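Local coordinates for uncharacterized protein SPOA0173 (Silicibacter pomeroyi, PDB 3EYT), which has a thioredoxin fold of the AhpC/TSA family and is probably an oxidoreductase, perhaps with an antioxidant role, although its actual function is not established, at residues 50-63 with 138-151. Residues are numbered along the deposited sequence; the frame is centred on the assembly and turned at random. Where two conformers were deposited one is given.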
ATOM      1  N   LEU C  50       5.795  23.541 -10.590  1.00 17.36           N
ATOM      2  CA  LEU C  50       5.475  24.889 -10.080  1.00 17.13           C
ATOM      3  C   LEU C  50       5.960  25.091  -8.636  1.00 16.60           C
ATOM      4  O   LEU C  50       6.549  26.115  -8.316  1.00 15.20           O
ATOM      5  CB  LEU C  50       3.978  25.182 -10.192  1.00 16.92           C
ATOM      6  CG  LEU C  50       3.493  26.502  -9.586  1.00 18.26           C
ATOM      7  CD1 LEU C  50       4.143  27.718 -10.279  1.00 18.68           C
ATOM      8  CD2 LEU C  50       1.950  26.602  -9.637  1.00 19.60           C
ATOM      9  N   ALA C  51       5.710  24.102  -7.765  1.00 16.48           N
ATOM     10  CA  ALA C  51       6.141  24.202  -6.377  1.00 16.48           C
ATOM     11  C   ALA C  51       7.671  24.358  -6.289  1.00 16.79           C
ATOM     12  O   ALA C  51       8.168  25.138  -5.471  1.00 16.83           O
ATOM     13  CB  ALA C  51       5.664  23.001  -5.568  1.00 15.91           C
ATOM     14  N   GLN C  52       8.401  23.642  -7.134  0.50 16.05           N
ATOM     15  CA  GLN C  52       9.854  23.747  -7.159  0.50 16.25           C
ATOM     16  C   GLN C  52      10.367  25.107  -7.644  0.50 16.52           C
ATOM     17  O   GLN C  52      11.412  25.566  -7.188  0.50 16.86           O
ATOM     18  CB  GLN C  52      10.443  22.616  -7.991  0.50 15.66           C
ATOM     19  CG  GLN C  52      10.178  21.250  -7.380  0.50 14.72           C
ATOM     20  CD  GLN C  52      10.820  20.138  -8.151  0.50 10.14           C
ATOM     21  OE1 GLN C  52      10.516  19.929  -9.315  0.50 14.57           O
ATOM     22  NE2 GLN C  52      11.688  19.402  -7.504  0.50  9.48           N
ATOM     23  N   LYS C  53       9.625  25.736  -8.555  1.00 17.13           N
ATOM     24  CA  LYS C  53       9.930  27.106  -9.028  1.00 17.63           C
ATOM     25  C   LYS C  53       9.733  28.108  -7.923  1.00 17.80           C
ATOM     26  O   LYS C  53      10.583  28.966  -7.714  1.00 17.17           O
ATOM     27  CB  LYS C  53       9.055  27.484 -10.231  1.00 17.68           C
ATOM     28  CG  LYS C  53       9.517  26.825 -11.518  1.00 23.35           C
ATOM     29  CD  LYS C  53       8.506  27.012 -12.618  1.00 28.96           C
ATOM     30  CE  LYS C  53       9.056  26.464 -13.915  1.00 32.89           C
ATOM     31  NZ  LYS C  53       7.999  26.396 -14.970  1.00 37.80           N
ATOM     32  N   VAL C  54       8.605  27.979  -7.205  1.00 17.44           N
ATOM     33  CA  VAL C  54       8.342  28.828  -6.050  1.00 16.90           C
ATOM     34  C   VAL C  54       9.468  28.677  -5.040  1.00 17.03           C
ATOM     35  O   VAL C  54       9.995  29.686  -4.536  1.00 17.56           O
ATOM     36  CB  VAL C  54       6.958  28.516  -5.415  1.00 16.93           C
ATOM     37  CG1 VAL C  54       6.755  29.294  -4.107  1.00 15.58           C
ATOM     38  CG2 VAL C  54       5.820  28.829  -6.451  1.00 16.93           C
ATOM     39  N   ARG C  55       9.834  27.434  -4.741  1.00 16.61           N
ATOM     40  CA  ARG C  55      10.904  27.187  -3.786  1.00 16.70           C
ATOM     41  C   ARG C  55      12.207  27.830  -4.233  1.00 17.49           C
ATOM     42  O   ARG C  55      12.901  28.438  -3.408  1.00 18.28           O
ATOM     43  CB  ARG C  55      11.105  25.683  -3.517  1.00 16.15           C
ATOM     44  CG  ARG C  55      12.314  25.354  -2.593  1.00 16.35           C
ATOM     45  CD  ARG C  55      12.140  25.785  -1.139  1.00 15.57           C
ATOM     46  NE  ARG C  55      12.096  27.250  -0.997  1.00 17.79           N
ATOM     47  CZ  ARG C  55      11.572  27.925   0.030  1.00 19.19           C
ATOM     48  NH1 ARG C  55      11.005  27.305   1.072  1.00 15.41           N
ATOM     49  NH2 ARG C  55      11.583  29.254  -0.011  1.00 14.91           N
ATOM     50  N   ALA C  56      12.545  27.688  -5.521  1.00 17.93           N
ATOM     51  CA  ALA C  56      13.753  28.294  -6.056  1.00 19.19           C
ATOM     52  C   ALA C  56      13.634  29.827  -6.100  1.00 19.97           C
ATOM     53  O   ALA C  56      14.618  30.512  -5.910  1.00 21.38           O
ATOM     54  CB  ALA C  56      14.098  27.718  -7.452  1.00 17.81           C
ATOM     55  N   ALA C  57      12.440  30.368  -6.325  1.00 20.67           N
ATOM     56  CA  ALA C  57      12.335  31.836  -6.527  1.00 21.26           C
ATOM     57  C   ALA C  57      12.300  32.689  -5.261  1.00 21.59           C
ATOM     58  O   ALA C  57      12.702  33.857  -5.306  1.00 21.95           O
ATOM     59  CB  ALA C  57      11.178  32.203  -7.463  1.00 20.87           C
ATOM     60  N   PHE C  58      11.850  32.119  -4.143  1.00 20.98           N
ATOM     61  CA  PHE C  58      11.753  32.861  -2.878  1.00 21.94           C
ATOM     62  C   PHE C  58      12.664  32.284  -1.777  1.00 22.64           C
ATOM     63  O   PHE C  58      12.962  31.093  -1.776  1.00 22.46           O
ATOM     64  CB  PHE C  58      10.284  32.925  -2.402  1.00 20.50           C
ATOM     65  CG  PHE C  58       9.377  33.628  -3.369  1.00 20.76           C
ATOM     66  CD1 PHE C  58       9.246  35.016  -3.339  1.00 21.20           C
ATOM     67  CD2 PHE C  58       8.701  32.911  -4.350  1.00 20.84           C
ATOM     68  CE1 PHE C  58       8.434  35.682  -4.257  1.00 20.64           C
ATOM     69  CE2 PHE C  58       7.881  33.562  -5.266  1.00 21.50           C
ATOM     70  CZ  PHE C  58       7.737  34.945  -5.212  1.00 20.43           C
ATOM     71  N   PRO C  59      13.121  33.132  -0.845  1.00 23.39           N
ATOM     72  CA  PRO C  59      13.997  32.585   0.198  1.00 24.04           C
ATOM     73  C   PRO C  59      13.243  31.809   1.298  1.00 24.91           C
ATOM     74  O   PRO C  59      12.094  32.149   1.653  1.00 24.21           O
ATOM     75  CB  PRO C  59      14.698  33.831   0.771  1.00 24.63           C
ATOM     76  CG  PRO C  59      13.783  34.954   0.493  1.00 24.24           C
ATOM     77  CD  PRO C  59      13.008  34.598  -0.776  1.00 23.93           C
ATOM     78  N   GLU C  60      13.912  30.783   1.819  1.00 25.37           N
ATOM     79  CA  GLU C  60      13.360  29.888   2.838  1.00 26.79           C
ATOM     80  C   GLU C  60      12.995  30.639   4.104  1.00 26.80           C
ATOM     81  O   GLU C  60      12.115  30.204   4.845  1.00 27.03           O
ATOM     82  CB  GLU C  60      14.357  28.781   3.210  1.00 27.15           C
ATOM     83  CG  GLU C  60      15.190  28.221   2.052  1.00 31.32           C
ATOM     84  CD  GLU C  60      14.781  26.825   1.571  1.00 37.51           C
ATOM     85  OE1 GLU C  60      13.767  26.260   2.063  1.00 37.33           O
ATOM     86  OE2 GLU C  60      15.497  26.293   0.680  1.00 39.97           O
ATOM     87  N   ASP C  61      13.667  31.759   4.378  1.00 26.84           N
ATOM     88  CA  ASP C  61      13.352  32.484   5.609  1.00 27.29           C
ATOM     89  C   ASP C  61      12.014  33.207   5.491  1.00 26.56           C
ATOM     90  O   ASP C  61      11.353  33.459   6.498  1.00 27.53           O
ATOM     91  CB  ASP C  61      14.477  33.450   6.018  1.00 27.81           C
ATOM     92  CG  ASP C  61      14.597  34.637   5.090  1.00 29.90           C
ATOM     93  OD1 ASP C  61      14.167  34.556   3.923  1.00 34.02           O
ATOM     94  OD2 ASP C  61      15.134  35.676   5.532  1.00 36.66           O
ATOM     95  N   LYS C  62      11.608  33.515   4.265  1.00 25.16           N
ATOM     96  CA  LYS C  62      10.395  34.286   4.052  1.00 24.33           C
ATOM     97  C   LYS C  62       9.203  33.445   3.613  1.00 23.61           C
ATOM     98  O   LYS C  62       8.068  33.735   4.005  1.00 23.90           O
ATOM     99  CB  LYS C  62      10.647  35.391   3.037  1.00 24.42           C
ATOM    100  CG  LYS C  62      11.553  36.505   3.554  1.00 26.38           C
ATOM    101  CD  LYS C  62      11.793  37.566   2.468  1.00 28.98           C
ATOM    102  CE  LYS C  62      12.893  38.586   2.848  1.00 29.66           C
ATOM    103  NZ  LYS C  62      12.759  38.976   4.279  1.00 31.35           N
ATOM    104  N   VAL C  63       9.467  32.419   2.795  1.00 21.98           N
ATOM    105  CA  VAL C  63       8.416  31.595   2.194  1.00 21.35           C
ATOM    106  C   VAL C  63       8.700  30.124   2.497  1.00 20.91           C
ATOM    107  O   VAL C  63       9.806  29.610   2.225  1.00 21.16           O
ATOM    108  CB  VAL C  63       8.329  31.816   0.661  1.00 21.48           C
ATOM    109  CG1 VAL C  63       7.275  30.868   0.003  1.00 19.83           C
ATOM    110  CG2 VAL C  63       8.015  33.279   0.360  1.00 21.35           C
ATOM    111  N   VAL C 138      -1.963  27.252 -12.998  1.00 22.67           N
ATOM    112  CA  VAL C 138      -1.787  28.526 -12.297  1.00 22.62           C
ATOM    113  C   VAL C 138      -0.825  29.436 -13.063  1.00 21.92           C
ATOM    114  O   VAL C 138       0.282  29.011 -13.436  1.00 22.23           O
ATOM    115  CB  VAL C 138      -1.253  28.337 -10.861  1.00 22.17           C
ATOM    116  CG1 VAL C 138      -1.438  29.627 -10.079  1.00 24.10           C
ATOM    117  CG2 VAL C 138      -2.004  27.208 -10.151  1.00 22.76           C
ATOM    118  N   SER C 139      -1.257  30.675 -13.284  1.00 20.71           N
ATOM    119  CA  SER C 139      -0.408  31.707 -13.854  1.00 20.33           C
ATOM    120  C   SER C 139       0.735  32.021 -12.892  1.00 19.62           C
ATOM    121  O   SER C 139       0.506  32.476 -11.768  1.00 18.96           O
ATOM    122  CB  SER C 139      -1.213  32.976 -14.085  1.00 20.14           C
ATOM    123  OG  SER C 139      -0.346  34.086 -14.200  1.00 21.19           O
ATOM    124  N   GLU C 140       1.961  31.778 -13.347  1.00 18.18           N
ATOM    125  CA  GLU C 140       3.150  32.150 -12.580  1.00 17.94           C
ATOM    126  C   GLU C 140       3.250  33.663 -12.294  1.00 16.24           C
ATOM    127  O   GLU C 140       3.647  34.058 -11.183  1.00 15.53           O
ATOM    128  CB  GLU C 140       4.407  31.654 -13.279  1.00 18.17           C
ATOM    129  CG  GLU C 140       4.679  30.210 -12.957  1.00 22.64           C
ATOM    130  CD  GLU C 140       5.751  29.623 -13.838  1.00 28.40           C
ATOM    131  OE1 GLU C 140       6.764  30.315 -14.081  1.00 29.55           O
ATOM    132  OE2 GLU C 140       5.575  28.459 -14.291  1.00 32.60           O
ATOM    133  N   LEU C 141       2.905  34.499 -13.274  1.00 15.78           N
ATOM    134  CA  LEU C 141       2.855  35.955 -13.025  1.00 15.60           C
ATOM    135  C   LEU C 141       1.874  36.286 -11.901  1.00 16.07           C
ATOM    136  O   LEU C 141       2.177  37.092 -11.005  1.00 15.11           O
ATOM    137  CB  LEU C 141       2.483  36.754 -14.286  1.00 16.16           C
ATOM    138  CG  LEU C 141       3.619  36.980 -15.299  1.00 16.88           C
ATOM    139  CD1 LEU C 141       3.063  37.465 -16.601  1.00 16.83           C
ATOM    140  CD2 LEU C 141       4.653  37.980 -14.726  1.00 17.82           C
ATOM    141  N   LEU C 142       0.696  35.678 -11.925  1.00 16.21           N
ATOM    142  CA  LEU C 142      -0.308  36.075 -10.915  1.00 17.58           C
ATOM    143  C   LEU C 142       0.002  35.482  -9.550  1.00 17.68           C
ATOM    144  O   LEU C 142      -0.217  36.148  -8.534  1.00 18.77           O
ATOM    145  CB  LEU C 142      -1.745  35.784 -11.374  1.00 18.14           C
ATOM    146  CG  LEU C 142      -2.170  36.643 -12.588  1.00 19.63           C
ATOM    147  CD1 LEU C 142      -3.340  36.015 -13.368  1.00 23.30           C
ATOM    148  CD2 LEU C 142      -2.448  38.123 -12.264  1.00 21.40           C
ATOM    149  N   LEU C 143       0.553  34.265  -9.523  1.00 17.59           N
ATOM    150  CA  LEU C 143       0.991  33.660  -8.255  1.00 17.02           C
ATOM    151  C   LEU C 143       2.141  34.433  -7.600  1.00 16.84           C
ATOM    152  O   LEU C 143       2.152  34.630  -6.375  1.00 15.99           O
ATOM    153  CB  LEU C 143       1.401  32.189  -8.442  1.00 17.17           C
ATOM    154  CG  LEU C 143       1.852  31.455  -7.168  1.00 17.71           C
ATOM    155  CD1 LEU C 143       0.703  31.400  -6.130  1.00 14.45           C
ATOM    156  CD2 LEU C 143       2.388  30.035  -7.464  1.00 18.51           C
ATOM    157  N   GLY C 144       3.123  34.847  -8.405  1.00 16.35           N
ATOM    158  CA  GLY C 144       4.227  35.674  -7.904  1.00 16.07           C
ATOM    159  C   GLY C 144       3.709  36.995  -7.337  1.00 16.26           C
ATOM    160  O   GLY C 144       4.166  37.448  -6.285  1.00 16.85           O
ATOM    161  N   ALA C 145       2.720  37.590  -8.014  1.00 15.94           N
ATOM    162  CA  ALA C 145       2.059  38.799  -7.521  1.00 16.31           C
ATOM    163  C   ALA C 145       1.356  38.542  -6.156  1.00 16.70           C
ATOM    164  O   ALA C 145       1.500  39.333  -5.199  1.00 16.59           O
ATOM    165  CB  ALA C 145       1.071  39.335  -8.566  1.00 15.45           C
ATOM    166  N   GLU C 146       0.635  37.427  -6.046  1.00 16.41           N
ATOM    167  CA  GLU C 146      -0.053  37.111  -4.779  1.00 17.32           C
ATOM    168  C   GLU C 146       0.930  36.886  -3.642  1.00 17.32           C
ATOM    169  O   GLU C 146       0.699  37.390  -2.518  1.00 17.69           O
ATOM    170  CB  GLU C 146      -0.980  35.893  -4.891  1.00 18.24           C
ATOM    171  CG  GLU C 146      -2.051  35.974  -5.976  1.00 20.58           C
ATOM    172  CD  GLU C 146      -2.806  34.640  -6.152  1.00 26.17           C
ATOM    173  OE1 GLU C 146      -2.208  33.537  -5.985  1.00 26.16           O
ATOM    174  OE2 GLU C 146      -4.007  34.708  -6.469  1.00 29.11           O
ATOM    175  N   ILE C 147       2.029  36.175  -3.920  1.00 16.66           N
ATOM    176  CA  ILE C 147       3.065  35.934  -2.894  1.00 16.18           C
ATOM    177  C   ILE C 147       3.712  37.254  -2.420  1.00 16.25           C
ATOM    178  O   ILE C 147       3.901  37.481  -1.205  1.00 16.36           O
ATOM    179  CB  ILE C 147       4.118  34.906  -3.387  1.00 15.41           C
ATOM    180  CG1 ILE C 147       3.510  33.498  -3.472  1.00 16.28           C
ATOM    181  CG2 ILE C 147       5.341  34.853  -2.477  1.00 15.84           C
ATOM    182  CD1 ILE C 147       4.376  32.523  -4.316  1.00 16.81           C
ATOM    183  N   ALA C 148       4.012  38.137  -3.364  1.00 16.14           N
ATOM    184  CA  ALA C 148       4.547  39.467  -3.010  1.00 16.23           C
ATOM    185  C   ALA C 148       3.589  40.277  -2.150  1.00 16.55           C
ATOM    186  O   ALA C 148       4.007  40.931  -1.215  1.00 17.12           O
ATOM    187  CB  ALA C 148       4.905  40.254  -4.264  1.00 15.82           C
ATOM    188  N   THR C 149       2.307  40.240  -2.470  1.00 17.48           N
ATOM    189  CA  THR C 149       1.306  40.972  -1.700  1.00 18.77           C
ATOM    190  C   THR C 149       1.310  40.513  -0.238  1.00 19.08           C
ATOM    191  O   THR C 149       1.296  41.341   0.694  1.00 19.46           O
ATOM    192  CB  THR C 149      -0.103  40.803  -2.321  1.00 19.19           C
ATOM    193  OG1 THR C 149      -0.075  41.296  -3.666  1.00 20.98           O
ATOM    194  CG2 THR C 149      -1.192  41.555  -1.488  1.00 19.06           C
ATOM    195  N   LEU C 150       1.350  39.200  -0.059  1.00 18.65           N
ATOM    196  CA  LEU C 150       1.385  38.572   1.264  1.00 18.98           C
ATOM    197  C   LEU C 150       2.698  38.869   1.995  1.00 19.24           C
ATOM    198  O   LEU C 150       2.699  39.154   3.216  1.00 19.64           O
ATOM    199  CB  LEU C 150       1.143  37.059   1.137  1.00 18.28           C
ATOM    200  CG  LEU C 150      -0.225  36.634   0.590  1.00 18.64           C
ATOM    201  CD1 LEU C 150      -0.430  35.116   0.713  1.00 15.33           C
ATOM    202  CD2 LEU C 150      -1.320  37.371   1.354  1.00 17.45           C
ATOM    203  N   LEU C 151       3.809  38.821   1.260  1.00 19.22           N
ATOM    204  CA  LEU C 151       5.110  39.207   1.815  1.00 20.15           C
ATOM    205  C   LEU C 151       5.157  40.692   2.180  1.00 20.76           C
ATOM    206  O   LEU C 151       5.881  41.081   3.101  1.00 21.52           O
ATOM    207  CB  LEU C 151       6.254  38.886   0.849  1.00 20.05           C
ATOM    208  CG  LEU C 151       6.594  37.409   0.656  1.00 20.53           C
ATOM    209  CD1 LEU C 151       7.709  37.294  -0.366  1.00 18.95           C
ATOM    210  CD2 LEU C 151       7.001  36.772   1.992  1.00 19.67           C
TER
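Phe58, just past the C-terminal end of helix 41-57, lays its ring against Ile147 of helix 140-151; in this thioredoxin fold the two helices pack on one face of the central sheet, their segments inclined at 45° with axes 12.0 Å apart. Ile147 CG2 sits over the ring face, 3.7 Å from the Phe58 centroid, in a CH-pi contact, while the CA of Gly144 lies at the ring edge. CG anti to the carbonyl carbon (chi1 -61°) carries the Phe58 ring on toward helix 140-151, where Leu151 CD1 meets it obliquely. An alanine in place of Phe58 would probably leave Ile147 CG2 without its aromatic partner and open a gap beside Gly144.

Aliphatic side chains fill the rest of the interface. Leu50 CD1 and Leu143 CD2 meet tip to tip at 4.0 Å, and both residues touch Leu121 of strand 120-124; Leu50 CD2 also packs on Val138 CB. Val54 divides its branches, CG2 against Leu143 CD2 and CG1 against Ile147 CD1. Toward the loop, Val63 CG2 rests on Leu151 CD2 at 4.0 Å.

Within segment 50-63, Arg55 steadies the turn after the helix: NH1 and NH2 both grip Val63 O, and NH2 also reaches Phe58 O. At the exposed margin, the extended Lys53 chain crosses Glu140 and forms a salt bridge, Lys53 NZ meeting Glu140 OE2 on its syn side, 24° out of the carboxylate plane, at 3.3 Å.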